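Local coordinates for prolyl oligopeptidase (Novosphingobium capsulatum, PDB 1YR2), which probably hydrolyses oligopeptides on the carboxyl side of proline, and of alanine less readily, as a serine peptidase of the S9A family, at residues A[474-479]-A[519-524]; A[587-592]-A[643-648]; A[594-599]-A[649-654]; A[601-606]-A[637-642]. One frame throughout, in Å; residues are numbered along the deposited sequence.

Contact 1 (A[474-479]-A[519-524])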
loop_
_atom_site.group_PDB
_atom_site.type_symbol
_atom_site.label_atom_id
_atom_site.label_comp_id
_atom_site.label_asym_id
_atom_site.label_seq_id
_atom_site.Cartn_x
_atom_site.Cartn_y
_atom_site.Cartn_z
ATOM N N VAL A 474 0.675 14.548 16.547
ATOM C CA VAL A 474 1.022 13.631 15.494
ATOM C C VAL A 474 0.507 12.258 15.942
ATOM O O VAL A 474 0.685 11.849 17.102
ATOM C CB VAL A 474 2.517 13.553 15.317
ATOM C CG1 VAL A 474 2.885 12.622 14.167
ATOM C CG2 VAL A 474 3.101 14.953 15.134
ATOM N N PRO A 475 -0.106 11.530 15.029
ATOM C CA PRO A 475 -0.498 10.145 15.326
ATOM C C PRO A 475 0.692 9.164 15.308
ATOM O O PRO A 475 1.642 9.292 14.549
ATOM C CB PRO A 475 -1.501 9.796 14.208
ATOM C CG PRO A 475 -1.704 11.040 13.402
ATOM C CD PRO A 475 -0.486 11.937 13.661
ATOM N N MET A 476 0.628 8.205 16.202
ATOM C CA MET A 476 1.555 7.075 16.195
ATOM C C MET A 476 0.817 5.784 16.536
ATOM O O MET A 476 -0.010 5.753 17.450
ATOM C CB MET A 476 2.695 7.297 17.176
ATOM C CG MET A 476 3.672 6.127 17.295
ATOM S SD MET A 476 5.220 6.653 18.076
ATOM C CE MET A 476 4.647 7.425 19.547
ATOM N N PHE A 477 1.165 4.715 15.805
ATOM C CA PHE A 477 0.684 3.355 16.051
ATOM C C PHE A 477 1.723 2.643 16.881
ATOM O O PHE A 477 2.932 2.836 16.689
ATOM C CB PHE A 477 0.538 2.540 14.751
ATOM C CG PHE A 477 -0.482 3.052 13.795
ATOM C CD1 PHE A 477 -1.816 3.082 14.140
ATOM C CD2 PHE A 477 -0.106 3.548 12.556
ATOM C CE1 PHE A 477 -2.763 3.607 13.283
ATOM C CE2 PHE A 477 -1.068 4.055 11.673
ATOM C CZ PHE A 477 -2.394 4.059 12.042
ATOM N N ILE A 478 1.271 1.859 17.842
ATOM C CA ILE A 478 2.155 1.022 18.663
ATOM C C ILE A 478 1.573 -0.377 18.646
ATOM O O ILE A 478 0.381 -0.560 18.950
ATOM C CB ILE A 478 2.148 1.578 20.101
ATOM C CG1 ILE A 478 2.744 2.974 20.124
ATOM C CG2 ILE A 478 3.008 0.687 21.038
ATOM C CD1 ILE A 478 2.366 3.716 21.353
ATOM N N VAL A 479 2.388 -1.364 18.305
ATOM C CA VAL A 479 1.895 -2.692 18.034
ATOM C C VAL A 479 2.716 -3.642 18.853
ATOM O O VAL A 479 3.927 -3.647 18.781
ATOM C CB VAL A 479 2.087 -3.065 16.548
ATOM C CG1 VAL A 479 1.397 -4.393 16.265
ATOM C CG2 VAL A 479 1.514 -2.000 15.665
ATOM N N ALA A 519 8.528 -4.378 20.509
ATOM C CA ALA A 519 7.453 -3.447 20.209
ATOM C C ALA A 519 7.745 -2.781 18.897
ATOM O O ALA A 519 8.920 -2.575 18.548
ATOM C CB ALA A 519 7.309 -2.430 21.299
ATOM N N PHE A 520 6.681 -2.520 18.136
ATOM C CA PHE A 520 6.756 -1.792 16.890
ATOM C C PHE A 520 5.952 -0.498 17.006
ATOM O O PHE A 520 4.841 -0.466 17.564
ATOM C CB PHE A 520 6.297 -2.665 15.732
ATOM C CG PHE A 520 6.177 -1.933 14.422
ATOM C CD1 PHE A 520 7.309 -1.542 13.727
ATOM C CD2 PHE A 520 4.948 -1.590 13.916
ATOM C CE1 PHE A 520 7.218 -0.904 12.497
ATOM C CE2 PHE A 520 4.828 -0.908 12.696
ATOM C CZ PHE A 520 5.993 -0.556 11.987
ATOM N N ALA A 521 6.553 0.576 16.511
ATOM C CA ALA A 521 5.917 1.893 16.488
ATOM C C ALA A 521 6.130 2.524 15.148
ATOM O O ALA A 521 7.182 2.375 14.527
ATOM C CB ALA A 521 6.518 2.723 17.585
ATOM N N LEU A 522 5.115 3.205 14.653
ATOM C CA LEU A 522 5.179 3.887 13.386
ATOM C C LEU A 522 4.523 5.247 13.571
ATOM O O LEU A 522 3.372 5.321 13.998
ATOM C CB LEU A 522 4.450 3.095 12.306
ATOM C CG LEU A 522 4.475 3.671 10.869
ATOM C CD1 LEU A 522 4.223 2.620 9.849
ATOM C CD2 LEU A 522 3.439 4.788 10.671
ATOM N N ALA A 523 5.275 6.304 13.292
ATOM C CA ALA A 523 4.775 7.694 13.450
ATOM C C ALA A 523 4.361 8.271 12.102
ATOM O O ALA A 523 5.082 8.153 11.122
ATOM C CB ALA A 523 5.849 8.536 14.069
ATOM N N ASN A 524 3.195 8.889 12.062
ATOM C CA ASN A 524 2.610 9.462 10.855
ATOM C C ASN A 524 3.057 10.930 10.775
ATOM O O ASN A 524 2.277 11.865 10.903
ATOM C CB ASN A 524 1.093 9.357 10.913
ATOM C CG ASN A 524 0.606 7.936 10.782
ATOM O OD1 ASN A 524 0.230 7.298 11.787
ATOM N ND2 ASN A 524 0.720 7.370 9.549
#
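Met476 lies across the shallow ground left by Ala521 and Ala523: its SD comes to 4.2 Å from Ala521 CB, and its CG rests 3.4 Å from Leu522 O. Because CG stands anti to the backbone N (chi1 177°), the chain first leans over the neighbouring strand before its methyl end turns off toward helix 544-560, where Trp557 and Leu558 cover this side. The small CB of alanine leaves the thioether room.

On the reverse side of the sheet the bumps are larger. Val479 and Phe520 stand side by side and point the same way, with Val479 CG2 meeting the ring edge at CD2, in plane, 3.9 Å off. Phe477 CD2 fits against Leu522 CD2 at 4.2 Å, while its CE2 comes within 3.5 Å of Asn524 OD1. That amide is nearly perpendicular to the ring, the planes 85° apart, and its ND2 is held by Glu530 and the carbonyl of Leu502. Pro475 crosses the Asn524 side chain at about a right angle, its CB near OD1, and Val474 CG1 fills the corner beside Asn524 O, 3.4 Å away.

An antiparallel ladder pairs Phe477 with Leu522 and Val479 with Phe520. The shortest rung, Val479 N to Phe520 O at 2.7 Å, lies in the carbonyl plane; the almost straight Asn524 N to Pro475 O bond (175°) does not. Backbone bonds here and to the flanking strands thus satisfy amides and fix the register, while the apolar faces are covered differently: that of Met476 by helix 544-560, that of Phe477 also by Ile406, Phe428 and Thr429 of the beta-propeller.

Contact 2 (A[587-592]-A[643-648]). With GOL (glycerol), chain B.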
loop_
_atom_site.group_PDB
_atom_site.type_symbol
_atom_site.label_atom_id
_atom_site.label_comp_id
_atom_site.label_asym_id
_atom_site.label_seq_id
_atom_site.Cartn_x
_atom_site.Cartn_y
_atom_site.Cartn_z
ATOM N N GLN A 587 21.334 14.544 14.884
ATOM C CA GLN A 587 20.788 15.563 15.795
ATOM C C GLN A 587 20.649 15.031 17.232
ATOM O O GLN A 587 20.942 15.750 18.211
ATOM C CB GLN A 587 19.456 16.125 15.254
ATOM C CG GLN A 587 19.603 16.831 13.926
ATOM C CD GLN A 587 18.286 17.384 13.335
ATOM O OE1 GLN A 587 17.235 17.286 13.952
ATOM N NE2 GLN A 587 18.371 17.995 12.144
ATOM N N ARG A 588 20.254 13.762 17.364
ATOM C CA ARG A 588 19.999 13.153 18.676
ATOM C C ARG A 588 20.546 11.740 18.767
ATOM O O ARG A 588 19.814 10.796 19.019
ATOM C CB ARG A 588 18.509 13.169 18.996
ATOM C CG ARG A 588 17.971 14.547 19.261
ATOM C CD ARG A 588 18.547 15.250 20.463
ATOM N NE ARG A 588 18.433 14.408 21.647
ATOM C CZ ARG A 588 17.308 14.315 22.367
ATOM N NH1 ARG A 588 16.252 15.035 22.055
ATOM N NH2 ARG A 588 17.253 13.526 23.423
ATOM N N PRO A 589 21.854 11.596 18.608
ATOM C CA PRO A 589 22.500 10.274 18.686
ATOM C C PRO A 589 22.279 9.630 20.047
ATOM O O PRO A 589 22.238 8.390 20.136
ATOM C CB PRO A 589 23.972 10.574 18.447
ATOM C CG PRO A 589 24.124 12.030 18.717
ATOM C CD PRO A 589 22.817 12.672 18.348
ATOM N N ASP A 590 22.092 10.443 21.087
ATOM C CA ASP A 590 21.815 9.925 22.441
ATOM C C ASP A 590 20.469 9.246 22.609
ATOM O O ASP A 590 20.278 8.489 23.553
ATOM C CB ASP A 590 21.883 11.055 23.480
ATOM C CG ASP A 590 20.863 12.143 23.195
ATOM O OD1 ASP A 590 20.820 12.663 22.042
ATOM O OD2 ASP A 590 20.042 12.534 24.034
ATOM N N LEU A 591 19.524 9.513 21.710
ATOM C CA LEU A 591 18.179 8.951 21.835
ATOM C C LEU A 591 18.017 7.508 21.347
ATOM O O LEU A 591 17.064 6.825 21.753
ATOM C CB LEU A 591 17.206 9.872 21.120
ATOM C CG LEU A 591 15.691 9.791 21.277
ATOM C CD1 LEU A 591 15.219 9.728 22.749
ATOM C CD2 LEU A 591 15.120 11.036 20.550
ATOM N N PHE A 592 18.922 7.055 20.473
ATOM C CA PHE A 592 18.772 5.807 19.705
ATOM C C PHE A 592 19.884 4.829 20.037
ATOM O O PHE A 592 21.059 5.176 20.046
ATOM C CB PHE A 592 18.765 6.096 18.181
ATOM C CG PHE A 592 17.810 7.202 17.808
ATOM C CD1 PHE A 592 16.455 7.038 18.000
ATOM C CD2 PHE A 592 18.273 8.436 17.366
ATOM C CE1 PHE A 592 15.557 8.066 17.706
ATOM C CE2 PHE A 592 17.378 9.471 17.065
ATOM C CZ PHE A 592 16.011 9.272 17.233
ATOM N N SER A 643 31.828 14.818 15.307
ATOM C CA SER A 643 32.823 14.081 16.079
ATOM C C SER A 643 32.807 14.481 17.552
ATOM O O SER A 643 32.343 15.553 17.942
ATOM C CB SER A 643 34.200 14.168 15.434
ATOM O OG SER A 643 34.603 15.527 15.422
ATOM N N GLY A 644 33.264 13.557 18.371
ATOM C CA GLY A 644 33.288 13.712 19.803
ATOM C C GLY A 644 32.058 13.222 20.536
ATOM O O GLY A 644 32.009 13.307 21.737
ATOM N N VAL A 645 31.078 12.695 19.804
ATOM C CA VAL A 645 29.788 12.324 20.355
ATOM C C VAL A 645 29.605 10.839 20.046
ATOM O O VAL A 645 29.843 10.453 18.924
ATOM C CB VAL A 645 28.731 13.209 19.621
ATOM C CG1 VAL A 645 27.370 12.716 19.788
ATOM C CG2 VAL A 645 28.854 14.684 20.134
ATOM N N ASP A 646 29.181 10.025 21.015
ATOM C CA ASP A 646 28.898 8.612 20.761
ATOM C C ASP A 646 27.595 8.422 19.937
ATOM O O ASP A 646 26.501 8.841 20.340
ATOM C CB ASP A 646 28.797 7.799 22.056
ATOM C CG ASP A 646 30.160 7.631 22.778
ATOM O OD1 ASP A 646 31.253 7.707 22.170
ATOM O OD2 ASP A 646 30.208 7.395 23.982
ATOM N N TYR A 647 27.738 7.762 18.796
ATOM C CA TYR A 647 26.636 7.504 17.894
ATOM C C TYR A 647 26.051 6.130 18.206
ATOM O O TYR A 647 26.729 5.252 18.728
ATOM C CB TYR A 647 27.119 7.545 16.421
ATOM C CG TYR A 647 26.984 8.931 15.774
ATOM C CD1 TYR A 647 27.424 10.095 16.431
ATOM C CD2 TYR A 647 26.389 9.081 14.548
ATOM C CE1 TYR A 647 27.299 11.332 15.850
ATOM C CE2 TYR A 647 26.243 10.356 13.952
ATOM C CZ TYR A 647 26.731 11.445 14.588
ATOM O OH TYR A 647 26.534 12.669 14.014
ATOM N N PRO A 648 24.812 5.922 17.807
ATOM C CA PRO A 648 24.234 4.590 17.863
ATOM C C PRO A 648 24.998 3.614 16.962
ATOM O O PRO A 648 25.812 3.995 16.097
ATOM C CB PRO A 648 22.821 4.786 17.316
ATOM C CG PRO A 648 22.680 6.184 16.946
ATOM C CD PRO A 648 23.916 6.912 17.176
HETATM C C1 GOL B . 22.668 6.401 22.491
HETATM O O1 GOL B . 23.027 6.970 23.731
HETATM C C2 GOL B . 23.905 5.915 21.755
HETATM O O2 GOL B . 23.551 4.676 21.173
HETATM C C3 GOL B . 25.101 5.690 22.699
HETATM O O3 GOL B . 26.038 4.805 22.115
#
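Pro589 is the wedge that fits against Val645, Asp646, Tyr647 and Pro648. Its CB meets the most: it sits 3.6 Å from Asp646 O, packs on Pro648 CD, and rests over one face of the Tyr647 ring, nearer the rim than the centre, 4.0 Å from CD1. One atom further on, CG presses against Val645 CG1 at 3.5 Å, closer than carbons usually come, the two side chains crossing at about a right angle. That methyl is brought there by a chi1 of 164°, which puts CG1 roughly opposite the backbone N. The ring closes at CD, beside Arg642. A rigid, compact ring suits this place because it can touch four residues without a flexible tail to order.

Pro648 answers from the other segment, its CB 3.3 Å from Phe592 O and its CG against Phe592 CB. Tyr647 is fixed at its far end, where OH bonds to Asn586. On the side of the turn away from Val645, Arg588 grips Asp590 side-on, with NE to OD1 at 3.0 Å and NH2 to OD2, while NH1 reaches Glu556.

A glycerol, probably from the crystallisation liquor, spans the two segments. Its O2 donates to Phe592 O at 2.8 Å and O1 to Asp590 O at 3.1 Å, whereas the bond from O3 to Tyr647 O is weak; Lys681 also holds it. No hydrogen bond joins the segments directly, which suggests that apolar contact of Pro589, Val645, Tyr647, Pro648 and Phe592 does most of the joining, with Tyr647 OH to Asn586 a polar tie just outside; the clustered carbonyls offer acceptors to a small polyol.

Contact 3 (A[594-599]-A[649-654])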
loop_
_atom_site.group_PDB
_atom_site.type_symbol
_atom_site.label_atom_id
_atom_site.label_comp_id
_atom_site.label_asym_id
_atom_site.label_seq_id
_atom_site.Cartn_x
_atom_site.Cartn_y
_atom_site.Cartn_z
ATOM N N ALA A 594 20.225 2.037 18.195
ATOM C CA ALA A 594 20.661 1.557 16.897
ATOM C C ALA A 594 19.814 2.167 15.818
ATOM O O ALA A 594 18.715 2.548 16.077
ATOM C CB ALA A 594 20.585 0.065 16.839
ATOM N N ALA A 595 20.332 2.219 14.587
ATOM C CA ALA A 595 19.621 2.769 13.444
ATOM C C ALA A 595 19.977 2.024 12.169
ATOM O O ALA A 595 21.122 1.577 12.005
ATOM C CB ALA A 595 19.979 4.232 13.248
ATOM N N SER A 596 19.002 1.895 11.254
ATOM C CA SER A 596 19.266 1.276 9.959
ATOM C C SER A 596 18.571 2.093 8.864
ATOM O O SER A 596 17.359 1.930 8.621
ATOM C CB SER A 596 18.799 -0.179 9.934
ATOM O OG SER A 596 19.327 -0.835 8.781
ATOM N N PRO A 597 19.326 2.983 8.204
ATOM C CA PRO A 597 18.812 3.677 7.014
ATOM C C PRO A 597 18.991 2.838 5.774
ATOM O O PRO A 597 20.121 2.550 5.491
ATOM C CB PRO A 597 19.689 4.919 6.932
ATOM C CG PRO A 597 20.964 4.532 7.586
ATOM C CD PRO A 597 20.685 3.423 8.552
ATOM N N ALA A 598 17.921 2.507 5.053
ATOM C CA ALA A 598 17.996 1.862 3.754
ATOM C C ALA A 598 17.948 2.873 2.627
ATOM O O ALA A 598 17.140 3.785 2.643
ATOM C CB ALA A 598 16.861 0.875 3.605
ATOM N N VAL A 599 18.854 2.737 1.662
ATOM C CA VAL A 599 18.857 3.514 0.431
ATOM C C VAL A 599 18.574 4.989 0.639
ATOM O O VAL A 599 17.717 5.600 -0.058
ATOM C CB VAL A 599 17.938 2.862 -0.678
ATOM C CG1 VAL A 599 18.493 1.428 -1.031
ATOM C CG2 VAL A 599 16.512 2.728 -0.245
ATOM N N ALA A 649 24.718 2.350 17.162
ATOM C CA ALA A 649 25.112 1.337 16.155
ATOM C C ALA A 649 24.288 1.635 14.908
ATOM O O ALA A 649 23.098 1.911 15.013
ATOM C CB ALA A 649 24.831 -0.052 16.659
ATOM N N ILE A 650 24.899 1.550 13.727
ATOM C CA ILE A 650 24.253 1.915 12.495
ATOM C C ILE A 650 24.571 0.895 11.435
ATOM O O ILE A 650 25.743 0.530 11.268
ATOM C CB ILE A 650 24.728 3.311 11.994
ATOM C CG1 ILE A 650 24.405 4.412 12.999
ATOM C CG2 ILE A 650 24.105 3.641 10.638
ATOM C CD1 ILE A 650 25.030 5.765 12.678
ATOM N N LEU A 651 23.532 0.391 10.769
ATOM C CA LEU A 651 23.700 -0.542 9.658
ATOM C C LEU A 651 22.999 0.107 8.479
ATOM O O LEU A 651 21.750 0.068 8.347
ATOM C CB LEU A 651 23.094 -1.909 9.986
ATOM C CG LEU A 651 23.220 -3.033 8.960
ATOM C CD1 LEU A 651 24.675 -3.302 8.691
ATOM C CD2 LEU A 651 22.472 -4.261 9.457
ATOM N N VAL A 652 23.812 0.721 7.636
ATOM C CA VAL A 652 23.380 1.276 6.370
ATOM C C VAL A 652 23.128 0.128 5.363
ATOM O O VAL A 652 23.921 -0.818 5.272
ATOM C CB VAL A 652 24.442 2.231 5.838
ATOM C CG1 VAL A 652 24.016 2.867 4.522
ATOM C CG2 VAL A 652 24.858 3.240 6.944
ATOM N N THR A 653 22.028 0.156 4.631
ATOM C CA THR A 653 21.800 -0.913 3.618
ATOM C C THR A 653 21.504 -0.340 2.268
ATOM O O THR A 653 20.796 0.681 2.143
ATOM C CB THR A 653 20.645 -1.862 4.012
ATOM O OG1 THR A 653 19.449 -1.091 4.096
ATOM C CG2 THR A 653 20.824 -2.467 5.400
ATOM N N THR A 654 22.049 -0.979 1.239
ATOM C CA THR A 654 21.765 -0.589 -0.150
ATOM C C THR A 654 22.305 -1.693 -1.045
ATOM O O THR A 654 23.134 -2.469 -0.596
ATOM C CB THR A 654 22.447 0.770 -0.533
ATOM O OG1 THR A 654 22.300 1.042 -1.928
ATOM C CG2 THR A 654 23.981 0.700 -0.361
HETATM O O HOH W 1 17.792 -1.220 6.449
#
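The carbonyl of Leu651 is a flat group that takes an unusual donor in this pairing. Ser596 OG approaches in its plane and donates to Leu651 O over only 2.6 Å, while Pro597 CD also comes near that oxygen, at 3.5 Å. The Pro597 carbonyl is met differently, Thr653 N standing 26° off its plane; Val599 N, by contrast, meets Thr653 O nearly head-on at 2.9 Å.

In a regular parallel pairing Pro597 would be expected to donate to Leu651 O, but it has no N-H. Ser596 takes over that duty, its OG directed there by a chi1 of -167°, trans to the main-chain N. Water 1 donates to the same OG and also bonds to Thr653 OG1, so the serine is tied twice to strand 649-654, once directly and once through the water. Putting an alanine at Ser596 would probably leave the buried Leu651 O without its hydroxyl donor and cost the water one of its partners. Small Ala594 and Ala649, CB to CB 4.3 Å, suit the side covered by helix 699-717; on the other, Pro597 CD meets Ile650 CG2 crosswise at 4.0 Å, under helices 576-587 and 664-675.

Adjacent parallel strands with helices on both faces are the core of the alpha/beta-hydrolase fold. Strand 594-598 also bonds to the backbone of Ser575, in what is probably the nucleophile elbow, and Val599 touches that serine.

Contact 4 (A[601-606]-A[637-642])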
loop_
_atom_site.group_PDB
_atom_site.type_symbol
_atom_site.label_atom_id
_atom_site.label_comp_id
_atom_site.label_asym_id
_atom_site.label_seq_id
_atom_site.Cartn_x
_atom_site.Cartn_y
_atom_site.Cartn_z
ATOM N N VAL A 601 18.792 9.088 1.084
ATOM C CA VAL A 601 19.311 10.279 0.405
ATOM C C VAL A 601 20.223 11.073 1.373
ATOM O O VAL A 601 19.778 11.990 2.039
ATOM C CB VAL A 601 18.137 11.185 -0.123
ATOM C CG1 VAL A 601 18.660 12.219 -1.041
ATOM C CG2 VAL A 601 17.061 10.337 -0.844
ATOM N N MET A 602 21.496 10.719 1.435
ATOM C CA MET A 602 22.394 11.195 2.492
ATOM C C MET A 602 23.151 12.478 2.142
ATOM O O MET A 602 23.464 13.241 3.038
ATOM C CB MET A 602 23.359 10.082 2.920
ATOM C CG MET A 602 22.651 8.793 3.356
ATOM S SD MET A 602 21.259 9.103 4.562
ATOM C CE MET A 602 21.495 7.649 5.624
ATOM N N ASP A 603 23.406 12.711 0.854
ATOM C CA ASP A 603 24.006 13.956 0.422
ATOM C C ASP A 603 22.918 14.847 -0.203
ATOM O O ASP A 603 22.566 14.732 -1.372
ATOM C CB ASP A 603 25.159 13.704 -0.540
ATOM C CG ASP A 603 25.928 15.002 -0.883
ATOM O OD1 ASP A 603 25.331 16.130 -0.754
ATOM O OD2 ASP A 603 27.098 14.989 -1.319
ATOM N N MET A 604 22.358 15.692 0.630
ATOM C CA MET A 604 21.231 16.548 0.274
ATOM C C MET A 604 21.672 17.798 -0.453
ATOM O O MET A 604 20.831 18.606 -0.860
ATOM C CB MET A 604 20.490 16.930 1.554
ATOM C CG MET A 604 19.773 15.771 2.213
ATOM S SD MET A 604 18.534 14.984 1.158
ATOM C CE MET A 604 17.433 16.312 0.800
ATOM N N LEU A 605 22.978 17.977 -0.620
ATOM C CA LEU A 605 23.494 19.064 -1.427
ATOM C C LEU A 605 23.668 18.656 -2.883
ATOM O O LEU A 605 23.738 19.537 -3.743
ATOM C CB LEU A 605 24.825 19.599 -0.871
ATOM C CG LEU A 605 24.809 20.038 0.580
ATOM C CD1 LEU A 605 26.197 20.667 0.921
ATOM C CD2 LEU A 605 23.696 20.983 0.817
ATOM N N ARG A 606 23.753 17.337 -3.135
ATOM C CA ARG A 606 24.028 16.818 -4.464
ATOM C C ARG A 606 22.966 15.830 -4.990
ATOM O O ARG A 606 23.180 15.178 -6.014
ATOM C CB ARG A 606 25.414 16.155 -4.463
ATOM C CG ARG A 606 26.554 17.139 -4.339
ATOM C CD ARG A 606 27.914 16.483 -4.248
ATOM N NE ARG A 606 28.241 15.707 -5.451
ATOM C CZ ARG A 606 28.577 16.231 -6.614
ATOM N NH1 ARG A 606 28.630 17.536 -6.803
ATOM N NH2 ARG A 606 28.867 15.443 -7.619
ATOM N N PRO A 637 22.562 14.580 5.979
ATOM C CA PRO A 637 23.252 13.646 6.897
ATOM C C PRO A 637 24.786 13.536 6.665
ATOM O O PRO A 637 25.519 13.525 7.639
ATOM C CB PRO A 637 22.534 12.324 6.682
ATOM C CG PRO A 637 21.192 12.741 6.220
ATOM C CD PRO A 637 21.361 14.001 5.374
ATOM N N TYR A 638 25.234 13.538 5.425
ATOM C CA TYR A 638 26.661 13.368 5.112
ATOM C C TYR A 638 27.490 14.533 5.626
ATOM O O TYR A 638 28.639 14.334 6.007
ATOM C CB TYR A 638 26.805 13.202 3.588
ATOM C CG TYR A 638 28.203 13.217 3.001
ATOM C CD1 TYR A 638 29.139 12.238 3.318
ATOM C CD2 TYR A 638 28.578 14.203 2.097
ATOM C CE1 TYR A 638 30.445 12.250 2.745
ATOM C CE2 TYR A 638 29.871 14.227 1.505
ATOM C CZ TYR A 638 30.786 13.242 1.829
ATOM O OH TYR A 638 32.029 13.267 1.228
ATOM N N HIS A 639 26.906 15.723 5.671
ATOM C CA HIS A 639 27.630 16.949 6.027
ATOM C C HIS A 639 27.491 17.290 7.499
ATOM O O HIS A 639 28.057 18.277 7.943
ATOM C CB HIS A 639 27.142 18.153 5.184
ATOM C CG HIS A 639 27.361 17.971 3.728
ATOM N ND1 HIS A 639 26.390 17.450 2.908
ATOM C CD2 HIS A 639 28.448 18.186 2.951
ATOM C CE1 HIS A 639 26.872 17.357 1.676
ATOM N NE2 HIS A 639 28.123 17.785 1.682
ATOM N N ASN A 640 26.702 16.509 8.255
ATOM C CA ASN A 640 26.431 16.820 9.662
ATOM C C ASN A 640 26.832 15.762 10.677
ATOM O O ASN A 640 26.330 15.734 11.789
ATOM C CB ASN A 640 24.961 17.175 9.872
ATOM C CG ASN A 640 24.623 18.539 9.306
ATOM O OD1 ASN A 640 24.977 19.539 9.898
ATOM N ND2 ASN A 640 24.023 18.582 8.110
ATOM N N VAL A 641 27.725 14.871 10.292
ATOM C CA VAL A 641 28.289 13.934 11.270
ATOM C C VAL A 641 29.141 14.723 12.301
ATOM O O VAL A 641 29.971 15.549 11.924
ATOM C CB VAL A 641 29.115 12.835 10.550
ATOM C CG1 VAL A 641 29.684 11.813 11.524
ATOM C CG2 VAL A 641 28.285 12.114 9.570
ATOM N N ARG A 642 28.939 14.447 13.588
ATOM C CA ARG A 642 29.524 15.228 14.692
ATOM C C ARG A 642 30.566 14.477 15.469
ATOM O O ARG A 642 30.234 13.598 16.294
ATOM C CB ARG A 642 28.448 15.602 15.697
ATOM C CG ARG A 642 27.320 16.391 15.099
ATOM C CD ARG A 642 26.084 16.283 15.907
ATOM N NE ARG A 642 26.357 16.679 17.273
ATOM C CZ ARG A 642 25.514 16.504 18.290
ATOM N NH1 ARG A 642 24.329 15.911 18.120
ATOM N NH2 ARG A 642 25.882 16.910 19.501
HETATM O O HOH W 2 28.824 17.119 -1.221
#
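Two torsions bring Asp603 and His639 together: a chi1 of -173° extends the carboxylate away from its own backbone N, and a chi1 of -61° folds the imidazole back beside its own. OD1 then lies at the ring edge, in plane, 3.1 Å from CE1, the carbon between the two nitrogens, with carboxylate and ring planes 76° apart. Leu605 CD1 covers one face of the imidazole in a CH-pi contact, 3.6 Å from the centroid, and Tyr638 CD2 lies over the opposite face, so the histidine is sandwiched.

Each oxygen of Asp603 has its own work. OD1 accepts from Leu605 N at 3.0 Å, which holds the leucine where its methyl can meet the ring. OD2 accepts a hydrogen bond from water 2 at 2.7 Å, the water bonding in turn to His639 NE2, and forms a salt bridge with Lys668. His639 ND1 bonds to Ser636. With an alanine in place of Asp603, Lys668 would probably lose its counter-charge and the amide of Leu605 its acceptor, leaving the turn freer to move.

Nearby, Tyr638 N donates to Met602 O (3.0 Å). Pro637, whose nitrogen has no hydrogen to give, opens the 3-10 segment and offers CG to Met602 SD at 4.0 Å and CD to Met604 CG at the same distance. Tyr638 reaches on to Asp59 through OH. The arrangement is an Asx turn packed against a 3-10 segment, within the long excursion that separates strands 594-598 and 649-654 of the alpha/beta-hydrolase domain.

Contacts 2, 3 and 4 form one cluster, because their first segments follow one another along the chain and so do their second ones in the order 4, 2, 3. Contact 2 leads straight into contact 3, with Pro648 CB 3.9 Å from Ala594 N, and contact 3 meets contact 4 where Pro597 CB lies 3.5 Å from Met602 CE. Tyr647 OH, 3.0 Å from Arg642 N, probably ties contact 2 to contact 4. Contact 1 belongs to the same sheet as contact 3 but stands apart, their centres about 20 Å and nearest atoms about 11 Å from each other. Contact 3 comes closest to the probable catalytic centre, through Val599 and Ser575; the glycerol, probably from the crystallisation liquor, lies at contact 2.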